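Local coordinates for RNA polymerase sigma factor (Bartonella quintana, PDB 5UXX), which probably acts as an extracytoplasmic-function sigma factor, binding DNA and directing RNA polymerase to its promoters, at residues N56-R66 with S127-C138. Residues are numbered along the deposited sequence; the frame is centred on the assembly and turned at random.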
loop_
_atom_site.group_PDB
_atom_site.type_symbol
_atom_site.label_atom_id
_atom_site.label_comp_id
_atom_site.label_asym_id
_atom_site.label_seq_id
_atom_site.Cartn_x
_atom_site.Cartn_y
_atom_site.Cartn_z
ATOM N N ASN A 56 -15.218 6.605 -3.256
ATOM C CA ASN A 56 -14.252 5.555 -3.553
ATOM C C ASN A 56 -13.976 4.685 -2.333
ATOM O O ASN A 56 -13.360 5.134 -1.365
ATOM C CB ASN A 56 -12.948 6.167 -4.075
ATOM C CG ASN A 56 -12.053 5.147 -4.756
ATOM O OD1 ASN A 56 -11.854 4.040 -4.256
ATOM N ND2 ASN A 56 -11.510 5.519 -5.909
ATOM N N LEU A 57 -14.436 3.439 -2.382
ATOM C CA LEU A 57 -14.259 2.513 -1.269
ATOM C C LEU A 57 -12.799 2.118 -1.098
ATOM O O LEU A 57 -12.308 1.996 0.025
ATOM C CB LEU A 57 -15.118 1.264 -1.470
ATOM C CG LEU A 57 -15.006 0.204 -0.373
ATOM C CD1 LEU A 57 -15.487 0.758 0.960
ATOM C CD2 LEU A 57 -15.784 -1.045 -0.752
ATOM N N LYS A 58 -12.110 1.920 -2.217
ATOM C CA LYS A 58 -10.702 1.545 -2.193
ATOM C C LYS A 58 -9.871 2.636 -1.527
ATOM O O LYS A 58 -9.000 2.351 -0.707
ATOM C CB LYS A 58 -10.191 1.275 -3.609
ATOM C CG LYS A 58 -8.838 0.583 -3.664
ATOM C CD LYS A 58 -8.337 0.462 -5.094
ATOM C CE LYS A 58 -9.349 -0.251 -5.978
ATOM N NZ LYS A 58 -8.959 -0.210 -7.416
ATOM N N ALA A 59 -10.155 3.887 -1.876
ATOM C CA ALA A 59 -9.460 5.024 -1.282
ATOM C C ALA A 59 -9.782 5.142 0.205
ATOM O O ALA A 59 -8.928 5.518 1.008
ATOM C CB ALA A 59 -9.829 6.308 -2.007
ATOM N N TRP A 60 -11.021 4.819 0.560
ATOM C CA TRP A 60 -11.459 4.840 1.950
ATOM C C TRP A 60 -10.694 3.804 2.769
ATOM O O TRP A 60 -10.256 4.080 3.887
ATOM C CB TRP A 60 -12.966 4.583 2.036
ATOM C CG TRP A 60 -13.536 4.711 3.415
ATOM C CD1 TRP A 60 -13.775 5.867 4.098
ATOM C CD2 TRP A 60 -13.953 3.643 4.277
ATOM N NE1 TRP A 60 -14.308 5.587 5.333
ATOM C CE2 TRP A 60 -14.428 4.229 5.467
ATOM C CE3 TRP A 60 -13.967 2.250 4.158
ATOM C CZ2 TRP A 60 -14.912 3.471 6.532
ATOM C CZ3 TRP A 60 -14.449 1.499 5.216
ATOM C CH2 TRP A 60 -14.914 2.111 6.387
ATOM N N LEU A 61 -10.535 2.614 2.200
ATOM C CA LEU A 61 -9.834 1.521 2.865
ATOM C C LEU A 61 -8.337 1.794 2.970
ATOM O O LEU A 61 -7.724 1.542 4.007
ATOM C CB LEU A 61 -10.078 0.206 2.122
ATOM C CG LEU A 61 -11.506 -0.339 2.203
ATOM C CD1 LEU A 61 -11.700 -1.502 1.246
ATOM C CD2 LEU A 61 -11.832 -0.756 3.625
ATOM N N PHE A 62 -7.754 2.307 1.889
ATOM C CA PHE A 62 -6.331 2.626 1.859
ATOM C C PHE A 62 -5.985 3.718 2.867
ATOM O O PHE A 62 -4.905 3.709 3.456
ATOM C CB PHE A 62 -5.904 3.056 0.454
ATOM C CG PHE A 62 -5.539 1.911 -0.453
ATOM C CD1 PHE A 62 -6.373 0.812 -0.583
ATOM C CD2 PHE A 62 -4.360 1.940 -1.181
ATOM C CE1 PHE A 62 -6.036 -0.238 -1.419
ATOM C CE2 PHE A 62 -4.019 0.893 -2.020
ATOM C CZ PHE A 62 -4.857 -0.196 -2.138
ATOM N N THR A 63 -6.909 4.655 3.057
ATOM C CA THR A 63 -6.726 5.736 4.018
ATOM C C THR A 63 -6.603 5.194 5.440
ATOM O O THR A 63 -5.760 5.644 6.216
ATOM C CB THR A 63 -7.889 6.745 3.959
ATOM O OG1 THR A 63 -8.022 7.246 2.624
ATOM C CG2 THR A 63 -7.640 7.907 4.911
ATOM N N ILE A 64 -7.449 4.224 5.774
ATOM C CA ILE A 64 -7.415 3.602 7.093
ATOM C C ILE A 64 -6.089 2.883 7.332
ATOM O O ILE A 64 -5.478 3.032 8.392
ATOM C CB ILE A 64 -8.573 2.602 7.272
ATOM C CG1 ILE A 64 -9.918 3.333 7.222
ATOM C CG2 ILE A 64 -8.429 1.842 8.582
ATOM C CD1 ILE A 64 -11.118 2.412 7.279
ATOM N N LEU A 65 -5.641 2.121 6.340
ATOM C CA LEU A 65 -4.386 1.383 6.448
ATOM C C LEU A 65 -3.198 2.334 6.533
ATOM O O LEU A 65 -2.299 2.140 7.351
ATOM C CB LEU A 65 -4.215 0.425 5.264
ATOM C CG LEU A 65 -3.087 -0.608 5.370
ATOM C CD1 LEU A 65 -3.502 -1.925 4.737
ATOM C CD2 LEU A 65 -1.803 -0.100 4.728
ATOM N N ARG A 66 -3.194 3.352 5.676
ATOM C CA ARG A 66 -2.133 4.353 5.676
ATOM C C ARG A 66 -1.980 5.029 7.035
ATOM O O ARG A 66 -0.871 5.161 7.551
ATOM C CB ARG A 66 -2.402 5.417 4.609
ATOM C CG ARG A 66 -1.665 6.718 4.868
ATOM C CD ARG A 66 -2.387 7.917 4.285
ATOM N NE ARG A 66 -1.969 9.157 4.936
ATOM C CZ ARG A 66 -0.927 9.889 4.557
ATOM N NH1 ARG A 66 -0.187 9.512 3.526
ATOM N NH2 ARG A 66 -0.623 11.002 5.212
ATOM N N SER A 127 -1.352 1.521 -7.481
ATOM C CA SER A 127 -2.673 1.308 -6.896
ATOM C C SER A 127 -3.801 1.802 -7.800
ATOM O O SER A 127 -4.970 1.485 -7.574
ATOM C CB SER A 127 -2.762 1.989 -5.529
ATOM O OG SER A 127 -1.735 1.527 -4.669
ATOM N N GLY A 128 -3.452 2.581 -8.818
ATOM C CA GLY A 128 -4.419 3.005 -9.815
ATOM C C GLY A 128 -5.306 4.168 -9.406
ATOM O O GLY A 128 -6.379 4.360 -9.977
ATOM N N PHE A 129 -4.867 4.943 -8.420
ATOM C CA PHE A 129 -5.624 6.115 -7.988
ATOM C C PHE A 129 -5.343 7.325 -8.872
ATOM O O PHE A 129 -4.268 7.441 -9.461
ATOM C CB PHE A 129 -5.308 6.463 -6.532
ATOM C CG PHE A 129 -5.836 5.469 -5.539
ATOM C CD1 PHE A 129 -7.197 5.365 -5.301
ATOM C CD2 PHE A 129 -4.971 4.650 -4.834
ATOM C CE1 PHE A 129 -7.686 4.453 -4.387
ATOM C CE2 PHE A 129 -5.454 3.736 -3.916
ATOM C CZ PHE A 129 -6.813 3.638 -3.692
ATOM N N SER A 130 -6.321 8.219 -8.966
ATOM C CA SER A 130 -6.128 9.494 -9.639
ATOM C C SER A 130 -5.309 10.419 -8.744
ATOM O O SER A 130 -5.142 10.146 -7.555
ATOM C CB SER A 130 -7.472 10.136 -9.981
ATOM O OG SER A 130 -8.192 10.460 -8.804
ATOM N N TYR A 131 -4.794 11.504 -9.315
ATOM C CA TYR A 131 -4.063 12.494 -8.530
ATOM C C TYR A 131 -4.964 13.084 -7.452
ATOM O O TYR A 131 -4.526 13.336 -6.330
ATOM C CB TYR A 131 -3.513 13.607 -9.426
ATOM C CG TYR A 131 -2.434 13.147 -10.380
ATOM C CD1 TYR A 131 -1.212 12.689 -9.905
ATOM C CD2 TYR A 131 -2.633 13.182 -11.753
ATOM C CE1 TYR A 131 -0.221 12.268 -10.771
ATOM C CE2 TYR A 131 -1.647 12.765 -12.628
ATOM C CZ TYR A 131 -0.444 12.309 -12.132
ATOM O OH TYR A 131 0.541 11.893 -12.997
ATOM N N GLU A 132 -6.227 13.297 -7.809
ATOM C CA GLU A 132 -7.221 13.827 -6.886
ATOM C C GLU A 132 -7.406 12.915 -5.673
ATOM O O GLU A 132 -7.350 13.368 -4.530
ATOM C CB GLU A 132 -8.558 14.023 -7.605
ATOM C CG GLU A 132 -9.541 14.910 -6.865
ATOM C CD GLU A 132 -9.173 16.379 -6.949
ATOM O OE1 GLU A 132 -9.165 16.925 -8.073
ATOM O OE2 GLU A 132 -8.887 16.984 -5.895
ATOM N N ASP A 133 -7.623 11.630 -5.933
ATOM C CA ASP A 133 -7.875 10.662 -4.870
ATOM C C ASP A 133 -6.635 10.398 -4.019
ATOM O O ASP A 133 -6.734 10.252 -2.801
ATOM C CB ASP A 133 -8.389 9.345 -5.459
ATOM C CG ASP A 133 -9.856 9.411 -5.836
ATOM O OD1 ASP A 133 -10.601 10.183 -5.197
ATOM O OD2 ASP A 133 -10.265 8.691 -6.771
ATOM N N ALA A 134 -5.474 10.338 -4.661
ATOM C CA ALA A 134 -4.219 10.123 -3.950
ATOM C C ALA A 134 -3.913 11.294 -3.022
ATOM O O ALA A 134 -3.360 11.112 -1.937
ATOM C CB ALA A 134 -3.081 9.914 -4.931
ATOM N N ALA A 135 -4.276 12.495 -3.458
ATOM C CA ALA A 135 -4.089 13.695 -2.651
ATOM C C ALA A 135 -4.973 13.653 -1.408
ATOM O O ALA A 135 -4.549 14.041 -0.320
ATOM C CB ALA A 135 -4.382 14.940 -3.472
ATOM N N ALA A 136 -6.204 13.182 -1.583
ATOM C CA ALA A 136 -7.145 13.051 -0.476
ATOM C C ALA A 136 -6.649 12.035 0.546
ATOM O O ALA A 136 -6.775 12.245 1.752
ATOM C CB ALA A 136 -8.520 12.658 -0.992
ATOM N N ILE A 137 -6.092 10.932 0.055
ATOM C CA ILE A 137 -5.548 9.890 0.919
ATOM C C ILE A 137 -4.392 10.416 1.767
ATOM O O ILE A 137 -4.335 10.174 2.972
ATOM C CB ILE A 137 -5.064 8.674 0.098
ATOM C CG1 ILE A 137 -6.248 7.977 -0.572
ATOM C CG2 ILE A 137 -4.306 7.693 0.980
ATOM C CD1 ILE A 137 -5.847 6.879 -1.533
ATOM N N CYS A 138 -3.480 11.147 1.134
ATOM C CA CYS A 138 -2.295 11.652 1.821
ATOM C C CYS A 138 -2.561 12.968 2.546
ATOM O O CYS A 138 -1.706 13.462 3.280
ATOM C CB CYS A 138 -1.145 11.832 0.830
ATOM S SG CYS A 138 -0.605 10.304 0.039
HETATM O O HOH W 1 -12.838 8.126 -7.276
HETATM O O HOH W 2 -7.620 2.222 -7.761
#
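Residues 57-66 and 131-138 are helical segments that run side by side in roughly the same direction, with axes 9.6 Å apart at closest approach and crossing at -31°; Thr63 and Ile137 are the nearest pair by CA. The contact joins sigma-70 region 2 to region 4, whose helix 131-138 precedes helix 142-159 in a helix-turn-helix arrangement. The two regions are therefore packed against each other here, in an assembly with a second protein. The other chain packs an aromatic side chain on Phe62, and an aromatic side chain of it hydrogen-bonds Ser127 OG, which also bonds Ile122 O.

Phe129 leads into helix 131-138. Its ring sets an edge against a face of Phe62 in a T-shaped pair, with planes 74° apart and Phe129 CE2 3.5 Å from Phe62 CD2. Phe22 stacks with Phe62 as well. The CE1 corner of Phe129 meets Ala59 CB, and CZ meets the Lys58 chain at CG. Ile137 CD1 lies over the centre of one Phe129 face, 3.9 Å above the plane. Ile137 is a knob in the hole formed by Ala59, Phe62, Thr63 and Arg66. Its CG1 lies anti to the carbonyl carbon (chi1 -66°) and the chain runs on extended, so CD1 reaches both the Phe129 face and Ala59 CB.

Two waters bridge polar groups of the two segments. One links Asn56 ND2 to Asp133 OD2, and another links Lys58 NZ to Ser127 O. Asn56 OD1 also N-caps its helix through Ala59 N, and Ser130 OG caps the other through Asp133 N.

At the far end Arg66 reaches out with an extended chain and forms a salt bridge to Glu119 through NH1. One face of its guanidinium lies against Cys138, whose CA sits 3.4 Å above the plane, while Arg66 NH1 is 3.6 Å from Cys138 SG.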